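Local coordinates for protein cytochrome P450 CYP260B1 (Sorangium cellulosum, PDB 5HIW) that belongs to the cytochrome P450 family, whose mainly helical fold encloses a haem group and is completed by a small beta-sheet region, at residues I20-A25 against V41-A46; A50-S55 against I278-E283. All blocks are in the same frame, centred on the assembly; numbering follows the deposited sequence.

Near the N terminus, interaction 1 closes a short loop: helix 17-28 turns into the hairpin of strands 31-34 and 39-42, and the residues leaving that hairpin come back against the helix. The chain then runs straight into helix 45-53, whose second half opens interaction 2. This closes a far longer loop, with 222 residues, most of them helical, between its ends, when strand 277-282 returns beside the helix. The two contacts follow one another in series, neither nested nor crossed, their centres about 17 Å apart. Together they pack two helices against the same mixed sheet, and interaction 2 extends that packing to a haem propionate.

Interaction 1 of 2, residues I20-A25 against V41-A46; sequences IHLAAA and VVLRGA
L22 and A25, one helical turn apart on helix 17-28, rest on the side chain of L43, just past the end of strand 39-42. L22 comes first along the helix. Its side chain leaves the helix toward L43, and its CD2 methyl meets CD2 of L43 at 4.2 Å, branch end to branch end. The same leucine offers its backbone as well: its carbonyl O lies 4.0 Å from CD1 of L43, a van der Waals contact with the helix surface. The next touch along the helix falls at A25. There L43 CD1 lies 4.1 Å from A25 CB and about as close to the backbone, 4.0 Å from A25 C. One leucine thus spans the two helix positions, CD1 set against the backbone at L22 O and A25 C, while CD2 meets the L22 methyl. With chi1 at -65°, CG of L43 stands opposite its own carbonyl carbon, and the extended chi2 of 174° carries CD1 out to the helix. All three residues are buried, and the contact between them is van der Waals packing, with methyl against methyl and methyl against helix backbone. Polar ties lie just beside it: R44, the N-cap residue of helix 45-53, hydrogen-bonds through NE to the carbonyl O of A26 and through its backbone N to OG of S30. L22 and L43 also both touch S302 on strand 298-302. This is helix-on-sheet packing in the N-terminal part of a cytochrome P450 fold, with helix 17-28 laid against the end of the hairpin it leads into.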
ATOM      1  N   ILE A  20     -18.617   4.364   5.011  1.00 19.73           N
ATOM      2  CA  ILE A  20     -19.863   4.916   5.633  1.00 25.80           C
ATOM      3  C   ILE A  20     -20.151   4.233   6.989  1.00 24.92           C
ATOM      4  O   ILE A  20     -20.446   4.907   8.015  1.00 28.13           O
ATOM      5  CB  ILE A  20     -21.048   4.755   4.691  1.00 24.82           C
ATOM      6  CG1 ILE A  20     -20.911   5.732   3.499  1.00 25.12           C
ATOM      7  CG2 ILE A  20     -22.378   5.054   5.478  1.00 28.15           C
ATOM      8  CD1 ILE A  20     -21.916   5.596   2.353  1.00 28.45           C
ATOM      9  N   HIS A  21     -20.076   2.923   6.956  1.00 23.86           N
ATOM     10  CA  HIS A  21     -20.273   2.027   8.124  1.00 26.48           C
ATOM     11  C   HIS A  21     -19.313   2.336   9.245  1.00 27.69           C
ATOM     12  O   HIS A  21     -19.733   2.498  10.400  1.00 24.57           O
ATOM     13  CB  HIS A  21     -20.100   0.596   7.606  1.00 29.92           C
ATOM     14  CG  HIS A  21     -20.273  -0.492   8.603  1.00 37.89           C
ATOM     15  ND1 HIS A  21     -19.260  -1.406   8.886  1.00 43.35           N
ATOM     16  CD2 HIS A  21     -21.368  -0.915   9.277  1.00 40.10           C
ATOM     17  CE1 HIS A  21     -19.722  -2.291   9.745  1.00 40.58           C
ATOM     18  NE2 HIS A  21     -20.986  -2.007  10.008  1.00 41.53           N
ATOM     19  N   LEU A  22     -18.029   2.483   8.930  1.00 22.47           N
ATOM     20  CA  LEU A  22     -17.091   2.880   9.946  1.00 24.21           C
ATOM     21  C   LEU A  22     -17.296   4.256  10.509  1.00 22.80           C
ATOM     22  O   LEU A  22     -17.125   4.457  11.720  1.00 23.72           O
ATOM     23  CB  LEU A  22     -15.633   2.790   9.458  1.00 22.88           C
ATOM     24  CG  LEU A  22     -15.181   1.368   9.121  1.00 24.39           C
ATOM     25  CD1 LEU A  22     -13.731   1.458   8.690  1.00 24.63           C
ATOM     26  CD2 LEU A  22     -15.307   0.373  10.276  1.00 26.96           C
ATOM     27  N   ALA A  23     -17.577   5.234   9.658  1.00 21.54           N
ATOM     28  CA  ALA A  23     -17.769   6.573  10.185  1.00 21.64           C
ATOM     29  C   ALA A  23     -19.053   6.624  11.096  1.00 24.28           C
ATOM     30  O   ALA A  23     -19.019   7.308  12.118  1.00 27.39           O
ATOM     31  CB  ALA A  23     -17.897   7.568   9.056  1.00 21.92           C
ATOM     32  N   ALA A  24     -20.118   5.906  10.700  1.00 25.69           N
ATOM     33  CA  ALA A  24     -21.334   5.753  11.570  1.00 28.99           C
ATOM     34  C   ALA A  24     -20.995   5.115  12.936  1.00 29.37           C
ATOM     35  O   ALA A  24     -21.360   5.631  13.999  1.00 27.95           O
ATOM     36  CB  ALA A  24     -22.422   4.975  10.857  1.00 30.19           C
ATOM     37  N   ALA A  25     -20.189   4.082  12.924  1.00 25.91           N
ATOM     38  CA  ALA A  25     -19.783   3.415  14.144  1.00 27.28           C
ATOM     39  C   ALA A  25     -18.919   4.325  14.980  1.00 27.34           C
ATOM     40  O   ALA A  25     -19.015   4.315  16.189  1.00 23.49           O
ATOM     41  CB  ALA A  25     -19.049   2.095  13.855  1.00 29.24           C
ATOM     42  N   VAL A  41      -9.765  -1.283  18.502  1.00 21.55           N
ATOM     43  CA  VAL A  41      -9.650  -0.467  17.282  1.00 21.66           C
ATOM     44  C   VAL A  41      -9.904   0.952  17.696  1.00 22.29           C
ATOM     45  O   VAL A  41     -10.802   1.226  18.503  1.00 24.70           O
ATOM     46  CB  VAL A  41     -10.644  -0.945  16.225  1.00 20.60           C
ATOM     47  CG1 VAL A  41     -10.689  -0.046  15.054  1.00 21.52           C
ATOM     48  CG2 VAL A  41     -10.312  -2.327  15.756  1.00 22.21           C
ATOM     49  N   VAL A  42      -9.131   1.873  17.140  1.00 20.40           N
ATOM     50  CA  VAL A  42      -9.406   3.302  17.165  1.00 21.02           C
ATOM     51  C   VAL A  42      -9.932   3.759  15.847  1.00 23.34           C
ATOM     52  O   VAL A  42      -9.281   3.582  14.750  1.00 21.22           O
ATOM     53  CB  VAL A  42      -8.140   4.094  17.477  1.00 23.01           C
ATOM     54  CG1 VAL A  42      -8.443   5.547  17.721  1.00 23.21           C
ATOM     55  CG2 VAL A  42      -7.480   3.482  18.715  1.00 27.94           C
ATOM     56  N   LEU A  43     -11.090   4.340  15.914  1.00 19.91           N
ATOM     57  CA  LEU A  43     -11.760   4.829  14.714  1.00 19.67           C
ATOM     58  C   LEU A  43     -11.609   6.318  14.399  1.00 21.85           C
ATOM     59  O   LEU A  43     -11.302   6.637  13.254  1.00 22.35           O
ATOM     60  CB  LEU A  43     -13.234   4.485  14.702  1.00 22.86           C
ATOM     61  CG  LEU A  43     -13.636   3.004  14.639  1.00 22.40           C
ATOM     62  CD1 LEU A  43     -15.162   2.843  14.775  1.00 24.42           C
ATOM     63  CD2 LEU A  43     -13.161   2.372  13.319  1.00 24.67           C
ATOM     64  N   ARG A  44     -11.839   7.223  15.348  1.00 24.47           N
ATOM     65  CA  ARG A  44     -11.929   8.660  14.986  1.00 23.68           C
ATOM     66  C   ARG A  44     -10.568   9.166  14.530  1.00 22.05           C
ATOM     67  O   ARG A  44      -9.516   8.862  15.137  1.00 21.18           O
ATOM     68  CB  ARG A  44     -12.395   9.566  16.110  1.00 24.33           C
ATOM     69  CG  ARG A  44     -13.877   9.284  16.405  1.00 29.94           C
ATOM     70  CD  ARG A  44     -14.359  10.055  17.608  1.00 33.68           C
ATOM     71  NE  ARG A  44     -15.687   9.555  17.955  1.00 36.23           N
ATOM     72  CZ  ARG A  44     -16.424   9.986  18.983  1.00 42.54           C
ATOM     73  NH1 ARG A  44     -16.002  10.975  19.788  1.00 39.68           N
ATOM     74  NH2 ARG A  44     -17.590   9.391  19.194  1.00 39.05           N
ATOM     75  N   GLY A  45     -10.637   9.931  13.467  1.00 25.48           N
ATOM     76  CA  GLY A  45      -9.449  10.511  12.851  1.00 24.63           C
ATOM     77  C   GLY A  45      -8.546  11.237  13.823  1.00 22.64           C
ATOM     78  O   GLY A  45      -7.358  11.059  13.791  1.00 23.06           O
ATOM     79  N   ALA A  46      -9.109  12.078  14.701  1.00 23.90           N
ATOM     80  CA  ALA A  46      -8.311  12.804  15.679  1.00 26.15           C
ATOM     81  C   ALA A  46      -7.629  11.915  16.674  1.00 23.62           C
ATOM     82  O   ALA A  46      -6.517  12.211  17.079  1.00 25.61           O
ATOM     83  CB  ALA A  46      -9.175  13.861  16.413  1.00 28.36           C
TER

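Interaction 2 of 2, residues A50-S55 against I278-E283; sequences AVLRDS and IVRFVE. With HEM (protoporphyrin IX containing Fe), chain B.
This contact belongs to the haem-propionate site of a cytochrome P450: L52 and V51 pack on R280, which binds the propionate. The R280 guanidinium grips one carboxylate end-on with two nearly straight hydrogen bonds, NH1 to HEM O1A at 2.7 Å and NH2 to HEM O2A at 2.8 Å, both at 173°. NH2 also donates to V279 O at 3.0 Å, approaching from above the carbonyl plane, and this third bond helps fix the group's rotation. A bend at chi2 (-72°) folds the arginine chain around toward the propionate. Over one guanidinium face sits L52 CD2, 3.4 Å from R280 NH1; the same methyl touches I278 CD1 at 3.8 Å, and I278 in turn packs its CD1 on HEM O1A. V51 CG1 lies alongside the aliphatic part, 4.1 Å from R280 CG. A water bridges the segments, accepting from R280 NE and donating to V51 O at 2.7 Å. The propionate charge is thus probably well compensated by the arginine. H336, Y63, H80 and R84 add further hydrogen bonds to the haem. Helix 45-53 lies against strand 277-282, with L301 of strand 298-302 and F58 of strand 58-59 packing beside V51 and R280 from the strands flanking it.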
ATOM      1  N   ALA A  50      -3.548  11.387  16.860  1.00 25.66           N
ATOM      2  CA  ALA A  50      -2.892  11.465  18.193  1.00 23.68           C
ATOM      3  C   ALA A  50      -2.027  10.246  18.526  1.00 22.64           C
ATOM      4  O   ALA A  50      -0.887  10.371  19.041  1.00 23.70           O
ATOM      5  CB  ALA A  50      -3.979  11.696  19.273  1.00 25.70           C
ATOM      6  N   VAL A  51      -2.553   9.026  18.293  1.00 23.98           N
ATOM      7  CA  VAL A  51      -1.773   7.822  18.521  1.00 23.73           C
ATOM      8  C   VAL A  51      -0.545   7.854  17.650  1.00 23.66           C
ATOM      9  O   VAL A  51       0.548   7.518  18.132  1.00 25.23           O
ATOM     10  CB  VAL A  51      -2.536   6.513  18.216  1.00 23.84           C
ATOM     11  CG1 VAL A  51      -1.603   5.320  18.264  1.00 25.36           C
ATOM     12  CG2 VAL A  51      -3.663   6.338  19.245  1.00 26.25           C
ATOM     13  N   LEU A  52      -0.738   8.131  16.350  1.00 23.51           N
ATOM     14  CA  LEU A  52       0.440   8.140  15.435  1.00 23.16           C
ATOM     15  C   LEU A  52       1.518   9.193  15.849  1.00 25.42           C
ATOM     16  O   LEU A  52       2.712   8.953  15.653  1.00 27.66           O
ATOM     17  CB  LEU A  52      -0.024   8.408  13.999  1.00 23.38           C
ATOM     18  CG  LEU A  52      -0.823   7.262  13.330  1.00 23.09           C
ATOM     19  CD1 LEU A  52      -1.364   7.796  12.007  1.00 24.87           C
ATOM     20  CD2 LEU A  52       0.022   5.976  13.219  1.00 22.30           C
ATOM     21  N   ARG A  53       1.090  10.333  16.380  1.00 26.12           N
ATOM     22  CA  ARG A  53       2.004  11.351  16.896  1.00 29.51           C
ATOM     23  C   ARG A  53       2.844  10.871  18.102  1.00 30.99           C
ATOM     24  O   ARG A  53       3.996  11.200  18.205  1.00 32.54           O
ATOM     25  CB  ARG A  53       1.224  12.628  17.276  1.00 36.06           C
ATOM     26  CG  ARG A  53       2.089  13.781  17.740  1.00 46.74           C
ATOM     27  CD  ARG A  53       1.313  15.093  17.881  1.00 55.18           C
ATOM     28  NE  ARG A  53       2.146  16.237  17.486  1.00 64.74           N
ATOM     29  CZ  ARG A  53       2.392  16.623  16.224  1.00 65.20           C
ATOM     30  NH1 ARG A  53       1.875  15.978  15.173  1.00 65.73           N
ATOM     31  NH2 ARG A  53       3.172  17.668  16.005  1.00 67.70           N
ATOM     32  N   ASP A  54       2.277  10.102  19.020  1.00 27.44           N
ATOM     33  CA  ASP A  54       2.996   9.690  20.212  1.00 28.78           C
ATOM     34  C   ASP A  54       3.639   8.321  19.997  1.00 28.92           C
ATOM     35  O   ASP A  54       3.094   7.263  20.413  1.00 31.62           O
ATOM     36  CB  ASP A  54       2.013   9.654  21.394  1.00 28.94           C
ATOM     37  CG  ASP A  54       2.690   9.398  22.734  1.00 30.88           C
ATOM     38  OD1 ASP A  54       3.872   9.040  22.793  1.00 32.90           O
ATOM     39  OD2 ASP A  54       1.992   9.520  23.744  1.00 36.77           O
ATOM     40  N   SER A  55       4.784   8.305  19.358  1.00 30.38           N
ATOM     41  CA  SER A  55       5.427   7.041  19.086  1.00 32.19           C
ATOM     42  C   SER A  55       6.061   6.344  20.305  1.00 33.79           C
ATOM     43  O   SER A  55       6.403   5.161  20.208  1.00 30.96           O
ATOM     44  CB  SER A  55       6.491   7.209  17.988  1.00 35.07           C
ATOM     45  OG  SER A  55       7.457   8.200  18.355  1.00 36.04           O
ATOM     46  N   ILE A 278      -3.445  -0.107  10.559  1.00 17.66           N
ATOM     47  CA  ILE A 278      -2.133  -0.446  11.021  1.00 20.06           C
ATOM     48  C   ILE A 278      -2.200  -0.651  12.519  1.00 22.78           C
ATOM     49  O   ILE A 278      -3.173  -0.210  13.202  1.00 20.69           O
ATOM     50  CB  ILE A 278      -1.075   0.626  10.707  1.00 20.37           C
ATOM     51  CG1 ILE A 278      -1.580   1.968  11.119  1.00 22.32           C
ATOM     52  CG2 ILE A 278      -0.674   0.567   9.251  1.00 20.57           C
ATOM     53  CD1 ILE A 278      -0.662   3.106  10.759  1.00 22.90           C
ATOM     54  N   VAL A 279      -1.144  -1.268  13.035  1.00 20.86           N
ATOM     55  CA  VAL A 279      -1.153  -1.719  14.370  1.00 23.10           C
ATOM     56  C   VAL A 279      -0.039  -1.009  15.198  1.00 24.23           C
ATOM     57  O   VAL A 279       1.020  -0.681  14.660  1.00 20.77           O
ATOM     58  CB  VAL A 279      -0.898  -3.234  14.378  1.00 26.76           C
ATOM     59  CG1 VAL A 279      -0.759  -3.687  15.800  1.00 30.29           C
ATOM     60  CG2 VAL A 279      -2.042  -3.963  13.625  1.00 28.95           C
ATOM     61  N   ARG A 280      -0.351  -0.716  16.464  1.00 22.89           N
ATOM     62  CA  ARG A 280       0.610  -0.201  17.487  1.00 21.39           C
ATOM     63  C   ARG A 280       0.573  -1.032  18.783  1.00 25.61           C
ATOM     64  O   ARG A 280      -0.413  -1.759  19.038  1.00 25.87           O
ATOM     65  CB  ARG A 280       0.283   1.252  17.777  1.00 23.00           C
ATOM     66  CG  ARG A 280       0.436   2.215  16.567  1.00 22.11           C
ATOM     67  CD  ARG A 280       1.924   2.400  16.283  1.00 20.62           C
ATOM     68  NE  ARG A 280       2.307   3.335  15.245  1.00 19.86           N
ATOM     69  CZ  ARG A 280       2.445   3.050  13.935  1.00 19.43           C
ATOM     70  NH1 ARG A 280       2.835   3.984  13.101  1.00 18.27           N
ATOM     71  NH2 ARG A 280       2.112   1.853  13.475  1.00 20.43           N
ATOM     72  N   PHE A 281       1.653  -0.917  19.547  1.00 27.38           N
ATOM     73  CA  PHE A 281       1.913  -1.647  20.806  1.00 26.49           C
ATOM     74  C   PHE A 281       1.885  -0.614  21.912  1.00 27.79           C
ATOM     75  O   PHE A 281       2.534   0.424  21.809  1.00 25.15           O
ATOM     76  CB  PHE A 281       3.235  -2.362  20.778  1.00 28.95           C
ATOM     77  CG  PHE A 281       3.526  -3.104  22.084  1.00 33.63           C
ATOM     78  CD1 PHE A 281       4.107  -2.425  23.164  1.00 32.48           C
ATOM     79  CD2 PHE A 281       3.089  -4.414  22.269  1.00 33.00           C
ATOM     80  CE1 PHE A 281       4.319  -3.053  24.388  1.00 32.92           C
ATOM     81  CE2 PHE A 281       3.335  -5.071  23.489  1.00 38.14           C
ATOM     82  CZ  PHE A 281       3.926  -4.382  24.544  1.00 33.13           C
ATOM     83  N   VAL A 282       1.057  -0.854  22.954  1.00 31.86           N
ATOM     84  CA  VAL A 282       0.873   0.170  23.998  1.00 29.99           C
ATOM     85  C   VAL A 282       1.938  -0.065  25.062  1.00 30.73           C
ATOM     86  O   VAL A 282       1.879  -1.062  25.765  1.00 32.27           O
ATOM     87  CB  VAL A 282      -0.518   0.096  24.594  1.00 34.64           C
ATOM     88  CG1 VAL A 282      -0.705   1.151  25.607  1.00 31.01           C
ATOM     89  CG2 VAL A 282      -1.548   0.277  23.510  1.00 32.34           C
ATOM     90  N   GLU A 283       2.934   0.817  25.096  1.00 32.06           N
ATOM     91  CA  GLU A 283       4.142   0.619  25.892  1.00 34.35           C
ATOM     92  C   GLU A 283       3.880   0.966  27.370  1.00 34.67           C
ATOM     93  O   GLU A 283       4.478   0.405  28.241  1.00 34.99           O
ATOM     94  CB  GLU A 283       5.284   1.478  25.320  1.00 37.20           C
ATOM     95  CG  GLU A 283       5.843   1.017  23.959  1.00 33.99           C
ATOM     96  CD  GLU A 283       6.655  -0.252  24.012  1.00 36.48           C
ATOM     97  OE1 GLU A 283       6.971  -0.623  25.151  1.00 36.60           O
ATOM     98  OE2 GLU A 283       7.014  -0.892  22.951  1.00 26.89           O
TER
HETATM   99  CHA HEM B 401       5.077   2.574   5.687  1.00 15.08           C
HETATM  100  CHB HEM B 401       0.966   2.306   3.106  1.00 15.47           C
HETATM  101  CHC HEM B 401       3.525   1.846  -0.928  1.00 14.32           C
HETATM  102  CHD HEM B 401       7.430   1.151   1.760  1.00 14.41           C
HETATM  103  C1A HEM B 401       3.754   2.616   5.350  1.00 15.35           C
HETATM  104  C2A HEM B 401       2.670   2.834   6.244  1.00 15.83           C
HETATM  105  C3A HEM B 401       1.512   2.798   5.513  1.00 15.39           C
HETATM  106  C4A HEM B 401       1.877   2.434   4.175  1.00 15.23           C
HETATM  107  CMA HEM B 401       0.084   2.967   6.069  1.00 15.82           C
HETATM  108  CAA HEM B 401       2.785   3.207   7.718  1.00 17.82           C
HETATM  109  CBA HEM B 401       3.038   1.943   8.556  1.00 19.86           C
HETATM  110  CGA HEM B 401       2.902   2.191  10.019  1.00 21.04           C
HETATM  111  O1A HEM B 401       2.896   3.385  10.464  1.00 19.09           O
HETATM  112  O2A HEM B 401       2.601   1.235  10.777  1.00 20.17           O
HETATM  113  C1B HEM B 401       1.287   2.110   1.818  1.00 15.54           C
HETATM  114  C2B HEM B 401       0.306   2.143   0.768  1.00 15.48           C
HETATM  115  C3B HEM B 401       1.054   2.027  -0.388  1.00 16.04           C
HETATM  116  C4B HEM B 401       2.467   1.889  -0.024  1.00 14.57           C
HETATM  117  CMB HEM B 401      -1.230   2.223   0.827  1.00 18.58           C
HETATM  118  CAB HEM B 401       0.422   1.962  -1.682  1.00 16.21           C
HETATM  119  CBB HEM B 401       0.889   1.569  -2.820  1.00 20.82           C
HETATM  120  C1C HEM B 401       4.847   1.618  -0.548  1.00 14.47           C
HETATM  121  C2C HEM B 401       5.897   1.455  -1.507  1.00 13.96           C
HETATM  122  C3C HEM B 401       7.003   1.249  -0.729  1.00 15.63           C
HETATM  123  C4C HEM B 401       6.623   1.239   0.646  1.00 16.82           C
HETATM  124  CMC HEM B 401       5.623   1.526  -2.991  1.00 13.42           C
HETATM  125  CAC HEM B 401       8.395   1.041  -1.172  1.00 18.30           C
HETATM  126  CBC HEM B 401       8.830   1.573  -2.305  1.00 22.02           C
HETATM  127  C1D HEM B 401       7.053   1.504   3.050  1.00 16.05           C
HETATM  128  C2D HEM B 401       8.070   1.490   4.136  1.00 16.38           C
HETATM  129  C3D HEM B 401       7.426   1.875   5.231  1.00 17.25           C
HETATM  130  C4D HEM B 401       6.046   2.152   4.804  1.00 15.92           C
HETATM  131  CMD HEM B 401       9.515   1.037   4.053  1.00 15.56           C
HETATM  132  CAD HEM B 401       8.003   2.115   6.636  1.00 16.95           C
HETATM  133  CBD HEM B 401       8.380   3.580   6.744  1.00 18.34           C
HETATM  134  CGD HEM B 401       9.005   3.938   8.099  1.00 20.70           C
HETATM  135  O1D HEM B 401       8.822   3.233   9.138  1.00 20.18           O
HETATM  136  O2D HEM B 401       9.726   4.984   8.223  1.00 21.84           O
HETATM  137  NA  HEM B 401       3.223   2.393   4.062  1.00 14.70           N
HETATM  138  NB  HEM B 401       2.532   2.092   1.287  1.00 15.11           N
HETATM  139  NC  HEM B 401       5.275   1.555   0.704  1.00 14.26           N
HETATM  140  ND  HEM B 401       5.837   1.891   3.508  1.00 14.83           N
HETATM  141 FE   HEM B 401       4.233   2.023   2.421  1.00 15.68          FE
HETATM  142  O   HOH W   1       2.224   5.669  17.165  1.00 21.81           O
HETATM  143  O   HOH W   2       4.254   6.353  15.123  1.00 27.42           O
HETATM  144  O   HOH W   3       3.901  -0.220   2.772  1.00 18.48           O